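Exopolygalacturonase (Yersinia enterocolitica, PDB 2UVF) probably hydrolyses galacturonic-acid chains derived from pectin by attack at the chain end, as a family 28 glycoside hydrolase of the periplasm. Local coordinates at residues A[36-44]-A[139-147]; A[65-75]-A[126-135]. All coordinates share one frame; numbering follows the deposited sequence.

Contact 1: residues A[36-44]-A[139-147]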
loop_
_atom_site.group_PDB
_atom_site.type_symbol
_atom_site.label_atom_id
_atom_site.label_comp_id
_atom_site.label_asym_id
_atom_site.label_seq_id
_atom_site.Cartn_x
_atom_site.Cartn_y
_atom_site.Cartn_z
ATOM N N ASP A 36 24.786 14.411 13.945
ATOM C CA ASP A 36 23.862 15.130 13.019
ATOM C C ASP A 36 22.408 14.774 13.361
ATOM O O ASP A 36 22.046 13.593 13.365
ATOM C CB ASP A 36 24.190 14.752 11.573
ATOM C CG ASP A 36 24.372 15.961 10.679
ATOM O OD1 ASP A 36 23.852 17.055 11.020
ATOM O OD2 ASP A 36 25.041 15.816 9.630
ATOM N N ALA A 37 21.595 15.796 13.638
ATOM C CA ALA A 37 20.248 15.640 14.212
ATOM C C ALA A 37 19.217 15.027 13.259
ATOM O O ALA A 37 19.247 15.310 12.056
ATOM C CB ALA A 37 19.737 16.981 14.743
ATOM N N PRO A 38 18.299 14.185 13.800
ATOM C CA PRO A 38 17.166 13.629 13.048
ATOM C C PRO A 38 16.335 14.712 12.373
ATOM O O PRO A 38 16.065 15.759 12.976
ATOM C CB PRO A 38 16.345 12.917 14.127
ATOM C CG PRO A 38 17.358 12.515 15.125
ATOM C CD PRO A 38 18.316 13.669 15.183
ATOM N N GLN A 39 15.962 14.462 11.121
ATOM C CA GLN A 39 15.248 15.450 10.319
ATOM C C GLN A 39 13.762 15.154 10.240
ATOM O O GLN A 39 13.350 14.001 10.099
ATOM C CB GLN A 39 15.832 15.544 8.904
ATOM C CG GLN A 39 17.249 16.072 8.850
ATOM C CD GLN A 39 17.835 16.075 7.442
ATOM O OE1 GLN A 39 17.136 15.809 6.446
ATOM N NE2 GLN A 39 19.136 16.382 7.351
ATOM N N GLN A 40 12.975 16.217 10.358
ATOM C CA GLN A 40 11.544 16.232 10.041
ATOM C C GLN A 40 10.642 15.396 10.948
ATOM O O GLN A 40 9.770 14.678 10.460
ATOM C CB GLN A 40 11.308 15.917 8.553
ATOM C CG GLN A 40 12.140 16.796 7.625
ATOM C CD GLN A 40 11.917 16.513 6.153
ATOM O OE1 GLN A 40 10.799 16.205 5.721
ATOM N NE2 GLN A 40 12.981 16.633 5.369
ATOM N N LEU A 41 10.825 15.515 12.263
ATOM C CA LEU A 41 9.861 14.959 13.199
ATOM C C LEU A 41 8.532 15.601 12.832
ATOM O O LEU A 41 8.497 16.785 12.499
ATOM C CB LEU A 41 10.234 15.263 14.656
ATOM C CG LEU A 41 9.210 14.870 15.737
ATOM C CD1 LEU A 41 9.017 13.355 15.799
ATOM C CD2 LEU A 41 9.580 15.414 17.113
ATOM N N GLN A 42 7.451 14.829 12.859
ATOM C CA GLN A 42 6.145 15.341 12.453
ATOM C C GLN A 42 5.029 14.445 12.946
ATOM O O GLN A 42 5.258 13.295 13.294
ATOM C CB GLN A 42 6.066 15.456 10.925
ATOM C CG GLN A 42 6.060 14.107 10.227
ATOM C CD GLN A 42 6.403 14.188 8.772
ATOM O OE1 GLN A 42 5.519 14.121 7.925
ATOM N NE2 GLN A 42 7.692 14.323 8.463
ATOM N N VAL A 43 3.824 14.991 12.989
ATOM C CA VAL A 43 2.617 14.194 13.155
ATOM C C VAL A 43 2.095 13.940 11.741
ATOM O O VAL A 43 1.882 14.899 10.989
ATOM C CB VAL A 43 1.535 14.918 14.001
ATOM C CG1 VAL A 43 0.348 13.997 14.274
ATOM C CG2 VAL A 43 2.127 15.415 15.313
ATOM N N PRO A 44 1.964 12.654 11.346
ATOM C CA PRO A 44 1.275 12.338 10.094
ATOM C C PRO A 44 -0.170 12.833 10.141
ATOM O O PRO A 44 -0.771 12.902 11.219
ATOM C CB PRO A 44 1.324 10.795 10.039
ATOM C CG PRO A 44 2.482 10.425 10.915
ATOM C CD PRO A 44 2.477 11.446 12.016
ATOM N N LEU A 139 23.837 9.130 22.049
ATOM C CA LEU A 139 22.733 9.737 21.307
ATOM C C LEU A 139 23.212 10.865 20.404
ATOM O O LEU A 139 24.299 11.406 20.604
ATOM C CB LEU A 139 21.681 10.273 22.277
ATOM C CG LEU A 139 21.110 9.286 23.288
ATOM C CD1 LEU A 139 20.257 10.024 24.306
ATOM C CD2 LEU A 139 20.312 8.197 22.585
ATOM N N SER A 140 22.407 11.216 19.405
ATOM C CA SER A 140 22.686 12.409 18.595
ATOM C C SER A 140 22.022 13.630 19.224
ATOM O O SER A 140 21.131 13.495 20.069
ATOM C CB SER A 140 22.182 12.234 17.160
ATOM O OG SER A 140 20.788 12.486 17.071
ATOM N N VAL A 141 22.437 14.818 18.795
ATOM C CA VAL A 141 21.740 16.039 19.186
ATOM C C VAL A 141 20.244 15.925 18.830
ATOM O O VAL A 141 19.880 15.302 17.815
ATOM C CB VAL A 141 22.402 17.337 18.596
ATOM C CG1 VAL A 141 23.851 17.445 19.046
ATOM C CG2 VAL A 141 22.322 17.384 17.078
ATOM N N ALA A 142 19.391 16.483 19.691
ATOM C CA ALA A 142 17.944 16.440 19.499
ATOM C C ALA A 142 17.530 17.066 18.166
ATOM O O ALA A 142 18.209 17.964 17.645
ATOM C CB ALA A 142 17.230 17.130 20.656
ATOM N N SER A 143 16.424 16.570 17.614
ATOM C CA SER A 143 15.823 17.132 16.406
ATOM C C SER A 143 15.362 18.564 16.700
ATOM O O SER A 143 15.482 19.026 17.839
ATOM C CB SER A 143 14.627 16.278 15.981
ATOM O OG SER A 143 13.697 16.170 17.047
ATOM N N LYS A 144 14.855 19.267 15.688
ATOM C CA LYS A 144 14.092 20.491 15.933
ATOM C C LYS A 144 12.788 20.066 16.619
ATOM O O LYS A 144 12.221 19.018 16.281
ATOM C CB LYS A 144 13.814 21.258 14.638
ATOM C CG LYS A 144 15.060 21.798 13.945
ATOM C CD LYS A 144 14.858 23.251 13.474
ATOM C CE LYS A 144 15.889 23.669 12.428
ATOM N NZ LYS A 144 15.749 22.887 11.157
ATOM N N PRO A 145 12.327 20.846 17.615
ATOM C CA PRO A 145 11.108 20.420 18.291
ATOM C C PRO A 145 9.843 20.570 17.439
ATOM O O PRO A 145 9.825 21.318 16.454
ATOM C CB PRO A 145 11.037 21.356 19.506
ATOM C CG PRO A 145 11.817 22.538 19.134
ATOM C CD PRO A 145 12.879 22.090 18.186
ATOM N N ILE A 146 8.804 19.833 17.809
ATOM C CA ILE A 146 7.472 20.117 17.317
ATOM C C ILE A 146 6.521 20.214 18.500
ATOM O O ILE A 146 6.665 19.499 19.500
ATOM C CB ILE A 146 6.945 19.109 16.208
ATOM C CG1 ILE A 146 6.630 17.722 16.772
ATOM C CG2 ILE A 146 7.899 19.025 15.015
ATOM C CD1 ILE A 146 5.651 16.947 15.896
ATOM N N THR A 147 5.576 21.138 18.390
ATOM C CA THR A 147 4.450 21.219 19.304
ATOM C C THR A 147 3.257 20.642 18.560
ATOM O O THR A 147 3.063 20.924 17.365
ATOM C CB THR A 147 4.142 22.679 19.687
ATOM O OG1 THR A 147 5.345 23.459 19.589
ATOM C CG2 THR A 147 3.549 22.778 21.100
#
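Ser-140 OG lies 3.3 Å from Pro-38 CD and bonds to the next carbonyl of its own segment, Val-141 O, at 3.1 Å; a weak bond from Ala-132 N adds to its grip. This is the edge of a fibronectin type III sandwich, where segment 36-44, which includes the edge strand of the three-stranded sheet, runs beside the segment leading into the last strand of the four-stranded one. The two run in roughly the same direction, 30° apart, and no hydrogen bond crosses between them, leaving side chains and backbone surfaces to make the join. The methyl of Ala-37 touches Val-141, with CB to CG2 at 3.5 Å. Further along, Ser-143 CB comes 3.4 Å from Pro-38 O, while the OG of Ser-143 is engaged by Val-130 N. Beyond that the contact is largely apolar and centres on Ile-146. Its CG1 sits between the backbone N and the carbonyl carbon (chi1 71°), and from there it meets Leu-41 CD2 at 3.8 Å, the two side chains crossing obliquely. Leu-41 in turn packs on Leu-55 of the neighbouring strand 53-58. The other branch, Ile-146 CG2, lies 3.4 Å from Leu-41 O, while CD1, at the end of the CG1 branch, reaches Val-43 CG2 at 3.9 Å.

Contact 2: residues A[65-75]-A[126-135]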
loop_
_atom_site.group_PDB
_atom_site.type_symbol
_atom_site.label_atom_id
_atom_site.label_comp_id
_atom_site.label_asym_id
_atom_site.label_seq_id
_atom_site.Cartn_x
_atom_site.Cartn_y
_atom_site.Cartn_z
ATOM N N LYS A 65 25.186 2.983 11.696
ATOM C CA LYS A 65 25.603 3.231 13.075
ATOM C C LYS A 65 24.414 3.560 13.996
ATOM O O LYS A 65 24.563 3.617 15.222
ATOM C CB LYS A 65 26.696 4.311 13.118
ATOM C CG LYS A 65 27.667 4.277 11.897
ATOM C CD LYS A 65 28.974 5.064 12.107
ATOM C CE LYS A 65 30.022 4.255 12.898
ATOM N NZ LYS A 65 30.994 5.148 13.623
ATOM N N ILE A 66 23.233 3.747 13.404
ATOM C CA ILE A 66 22.020 4.071 14.154
ATOM C C ILE A 66 21.280 2.773 14.455
ATOM O O ILE A 66 20.901 2.051 13.540
ATOM C CB ILE A 66 21.102 5.065 13.364
ATOM C CG1 ILE A 66 21.923 6.264 12.866
ATOM C CG2 ILE A 66 19.911 5.524 14.227
ATOM C CD1 ILE A 66 21.332 7.023 11.680
ATOM N N VAL A 67 21.082 2.472 15.733
ATOM C CA VAL A 67 20.441 1.214 16.121
ATOM C C VAL A 67 19.021 1.403 16.675
ATOM O O VAL A 67 18.301 0.429 16.872
ATOM C CB VAL A 67 21.327 0.369 17.104
ATOM C CG1 VAL A 67 22.615 -0.057 16.436
ATOM C CG2 VAL A 67 21.612 1.134 18.409
ATOM N N ASP A 68 18.625 2.661 16.881
ATOM C CA ASP A 68 17.354 3.018 17.515
ATOM C C ASP A 68 17.159 4.539 17.521
ATOM O O ASP A 68 18.043 5.281 17.103
ATOM C CB ASP A 68 17.306 2.482 18.950
ATOM C CG ASP A 68 15.942 1.944 19.337
ATOM O OD1 ASP A 68 14.916 2.356 18.752
ATOM O OD2 ASP A 68 15.894 1.101 20.245
ATOM N N TYR A 69 15.990 4.983 17.987
ATOM C CA TYR A 69 15.683 6.409 18.191
ATOM C C TYR A 69 14.960 6.570 19.525
ATOM O O TYR A 69 14.219 5.666 19.935
ATOM C CB TYR A 69 14.790 6.945 17.069
ATOM C CG TYR A 69 15.507 7.175 15.765
ATOM C CD1 TYR A 69 16.087 8.415 15.468
ATOM C CD2 TYR A 69 15.604 6.156 14.813
ATOM C CE1 TYR A 69 16.755 8.629 14.262
ATOM C CE2 TYR A 69 16.263 6.362 13.606
ATOM C CZ TYR A 69 16.841 7.590 13.333
ATOM O OH TYR A 69 17.478 7.767 12.123
ATOM N N GLN A 70 15.177 7.706 20.197
ATOM C CA GLN A 70 14.577 7.969 21.513
ATOM C C GLN A 70 13.732 9.225 21.464
ATOM O O GLN A 70 14.127 10.214 20.851
ATOM C CB GLN A 70 15.652 8.158 22.584
ATOM C CG GLN A 70 16.557 6.964 22.833
ATOM C CD GLN A 70 17.391 7.129 24.104
ATOM O OE1 GLN A 70 17.426 8.212 24.711
ATOM N NE2 GLN A 70 18.075 6.063 24.506
ATOM N N ILE A 71 12.594 9.196 22.152
ATOM C CA ILE A 71 11.572 10.241 22.018
ATOM C C ILE A 71 11.302 10.953 23.347
ATOM O O ILE A 71 11.036 10.316 24.353
ATOM C CB ILE A 71 10.257 9.679 21.365
ATOM C CG1 ILE A 71 10.477 9.397 19.873
ATOM C CG2 ILE A 71 9.103 10.651 21.516
ATOM C CD1 ILE A 71 11.099 8.044 19.562
ATOM N N PHE A 72 11.378 12.282 23.325
ATOM C CA PHE A 72 11.232 13.108 24.526
ATOM C C PHE A 72 10.132 14.142 24.345
ATOM O O PHE A 72 10.089 14.836 23.325
ATOM C CB PHE A 72 12.535 13.859 24.835
ATOM C CG PHE A 72 13.787 13.024 24.723
ATOM C CD1 PHE A 72 14.341 12.423 25.852
ATOM C CD2 PHE A 72 14.438 12.880 23.501
ATOM C CE1 PHE A 72 15.499 11.664 25.767
ATOM C CE2 PHE A 72 15.597 12.120 23.412
ATOM C CZ PHE A 72 16.130 11.512 24.553
ATOM N N SER A 73 9.243 14.241 25.331
ATOM C CA SER A 73 8.302 15.352 25.409
ATOM C C SER A 73 8.822 16.293 26.483
ATOM O O SER A 73 9.118 15.851 27.609
ATOM C CB SER A 73 6.890 14.872 25.744
ATOM O OG SER A 73 6.004 15.960 25.968
ATOM N N ALA A 74 8.940 17.577 26.144
ATOM C CA ALA A 74 9.559 18.576 27.030
ATOM C C ALA A 74 10.804 18.002 27.721
ATOM O O ALA A 74 10.903 17.991 28.953
ATOM C CB ALA A 74 8.544 19.124 28.053
ATOM N N GLY A 75 11.723 17.481 26.904
ATOM C CA GLY A 75 13.015 16.963 27.361
ATOM C C GLY A 75 13.015 15.794 28.329
ATOM O O GLY A 75 14.072 15.396 28.794
ATOM N N TYR A 126 1.648 19.666 23.483
ATOM C CA TYR A 126 2.832 18.931 23.942
ATOM C C TYR A 126 3.971 19.186 22.969
ATOM O O TYR A 126 3.749 19.246 21.753
ATOM C CB TYR A 126 2.567 17.427 24.013
ATOM C CG TYR A 126 1.447 17.014 24.937
ATOM C CD1 TYR A 126 1.680 16.833 26.300
ATOM C CD2 TYR A 126 0.154 16.782 24.451
ATOM C CE1 TYR A 126 0.649 16.451 27.166
ATOM C CE2 TYR A 126 -0.888 16.398 25.314
ATOM C CZ TYR A 126 -0.627 16.235 26.669
ATOM O OH TYR A 126 -1.625 15.851 27.545
ATOM N N GLN A 127 5.180 19.351 23.497
ATOM C CA GLN A 127 6.383 19.496 22.663
ATOM C C GLN A 127 7.084 18.139 22.562
ATOM O O GLN A 127 6.961 17.307 23.463
ATOM C CB GLN A 127 7.305 20.591 23.225
ATOM C CG GLN A 127 8.507 20.985 22.356
ATOM C CD GLN A 127 9.843 20.434 22.882
ATOM O OE1 GLN A 127 10.913 20.831 22.413
ATOM N NE2 GLN A 127 9.783 19.529 23.859
ATOM N N PHE A 128 7.790 17.913 21.453
ATOM C CA PHE A 128 8.405 16.617 21.158
ATOM C C PHE A 128 9.763 16.793 20.455
ATOM O O PHE A 128 9.897 17.607 19.521
ATOM C CB PHE A 128 7.484 15.759 20.262
ATOM C CG PHE A 128 6.166 15.355 20.896
ATOM C CD1 PHE A 128 6.124 14.435 21.947
ATOM C CD2 PHE A 128 4.960 15.850 20.392
ATOM C CE1 PHE A 128 4.898 14.043 22.523
ATOM C CE2 PHE A 128 3.737 15.467 20.946
ATOM C CZ PHE A 128 3.701 14.565 22.012
ATOM N N THR A 129 10.769 16.048 20.917
ATOM C CA THR A 129 12.009 15.871 20.150
ATOM C C THR A 129 12.381 14.388 20.004
ATOM O O THR A 129 11.899 13.544 20.763
ATOM C CB THR A 129 13.228 16.675 20.719
ATOM O OG1 THR A 129 13.478 16.308 22.082
ATOM C CG2 THR A 129 13.008 18.178 20.605
ATOM N N VAL A 130 13.240 14.098 19.024
ATOM C CA VAL A 130 13.751 12.740 18.751
ATOM C C VAL A 130 15.283 12.728 18.553
ATOM O O VAL A 130 15.841 13.574 17.847
ATOM C CB VAL A 130 13.008 12.070 17.521
ATOM C CG1 VAL A 130 13.249 12.833 16.214
ATOM C CG2 VAL A 130 13.392 10.608 17.368
ATOM N N LYS A 131 15.950 11.768 19.196
ATOM C CA LYS A 131 17.396 11.556 19.020
ATOM C C LYS A 131 17.666 10.156 18.475
ATOM O O LYS A 131 17.053 9.182 18.943
ATOM C CB LYS A 131 18.148 11.689 20.358
ATOM C CG LYS A 131 17.898 12.953 21.144
ATOM C CD LYS A 131 18.913 13.063 22.274
ATOM C CE LYS A 131 18.677 14.310 23.127
ATOM N NZ LYS A 131 19.917 14.769 23.840
ATOM N N ALA A 132 18.569 10.072 17.497
ATOM C CA ALA A 132 19.181 8.811 17.080
ATOM C C ALA A 132 20.001 8.196 18.211
ATOM O O ALA A 132 20.754 8.890 18.900
ATOM C CB ALA A 132 20.060 9.013 15.861
ATOM N N GLN A 133 19.836 6.892 18.399
ATOM C CA GLN A 133 20.625 6.143 19.358
ATOM C C GLN A 133 21.611 5.294 18.570
ATOM O O GLN A 133 21.242 4.637 17.592
ATOM C CB GLN A 133 19.731 5.265 20.238
ATOM C CG GLN A 133 20.416 4.695 21.479
ATOM C CD GLN A 133 19.637 3.560 22.102
ATOM O OE1 GLN A 133 18.821 3.773 22.997
ATOM N NE2 GLN A 133 19.870 2.346 21.620
ATOM N N TYR A 134 22.874 5.329 18.984
ATOM C CA TYR A 134 23.926 4.661 18.239
ATOM C C TYR A 134 24.291 3.326 18.873
ATOM O O TYR A 134 23.947 3.051 20.024
ATOM C CB TYR A 134 25.155 5.567 18.093
ATOM C CG TYR A 134 24.897 6.844 17.313
ATOM C CD1 TYR A 134 24.732 6.821 15.927
ATOM C CD2 TYR A 134 24.821 8.071 17.960
ATOM C CE1 TYR A 134 24.491 7.981 15.214
ATOM C CE2 TYR A 134 24.577 9.241 17.253
ATOM C CZ TYR A 134 24.418 9.186 15.883
ATOM O OH TYR A 134 24.188 10.350 15.190
ATOM N N ALA A 135 24.983 2.501 18.094
ATOM C CA ALA A 135 25.427 1.179 18.525
ATOM C C ALA A 135 26.183 1.228 19.863
ATOM O O ALA A 135 25.969 0.369 20.728
ATOM C CB ALA A 135 26.288 0.543 17.434
#
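Gln-70 NE2 gives a hydrogen bond to Gln-133 OE1 at 2.8 Å, entering in the carbonyl plane on a lone pair although the two amide planes stand 81° apart. Gln-133 can offer that oxygen because its chain is extended, with CG anti to the backbone N (chi1 -166°). On the same face Phe-72 crosses Lys-131 at about a right angle: ring atom CE2 lies 3.3 Å from Lys-131 CG and close to CD and CE, making contact with the aliphatic shaft rather than the amine. Thr-129 O approaches the edge of that ring near its plane. On the other face Tyr-69 CE1 meets Ala-132 CB at 3.7 Å, and Ile-71 CG1 lies alongside Val-130 CG2 at 4.0 Å. These side chains flank the two central strands of the four-stranded antiparallel sheet in the fibronectin type III sandwich. They pair regularly from Asp-68 to Phe-72; just ahead of that run Val-67 and Asp-68 both face Gln-133, a classic beta bulge. Val-67 N bonds to Gln-133 O at 2.9 Å, whereas the bond from Asp-68 N to that oxygen is weak. At the far end Ser-73 OG donates to Gln-127 O at 3.0 Å. Further out, Trp-57 of the opposing sheet meets the Tyr-69 ring and touches Ile-71 and Val-130, while Ser-82 OG bonds to Asp-68 OD2.

How the contacts relate
Contacts 1 and 2 belong to the same fibronectin type III domain, their centres about 8 Å apart. Strand 125-134, half of contact 2, is the sheet neighbour of strand 146-149, which begins in contact 1. Ile-146 O lies 2.8 Å from Phe-128 N and Ser-140 N lies 2.9 Å from Ala-132 O, both probable hydrogen bonds, so segment 139-147 links the paired strands of contact 2 to segment 36-44. Neither contact contributes a residue to the digalacturonic acid pocket, which is built by the beta-helix. Segment 36-44 of contact 1 also reaches that beta-helix: Gln-42 and Pro-44 touch Met-392, and Pro-44 touches Phe-394, both in strand 391-394.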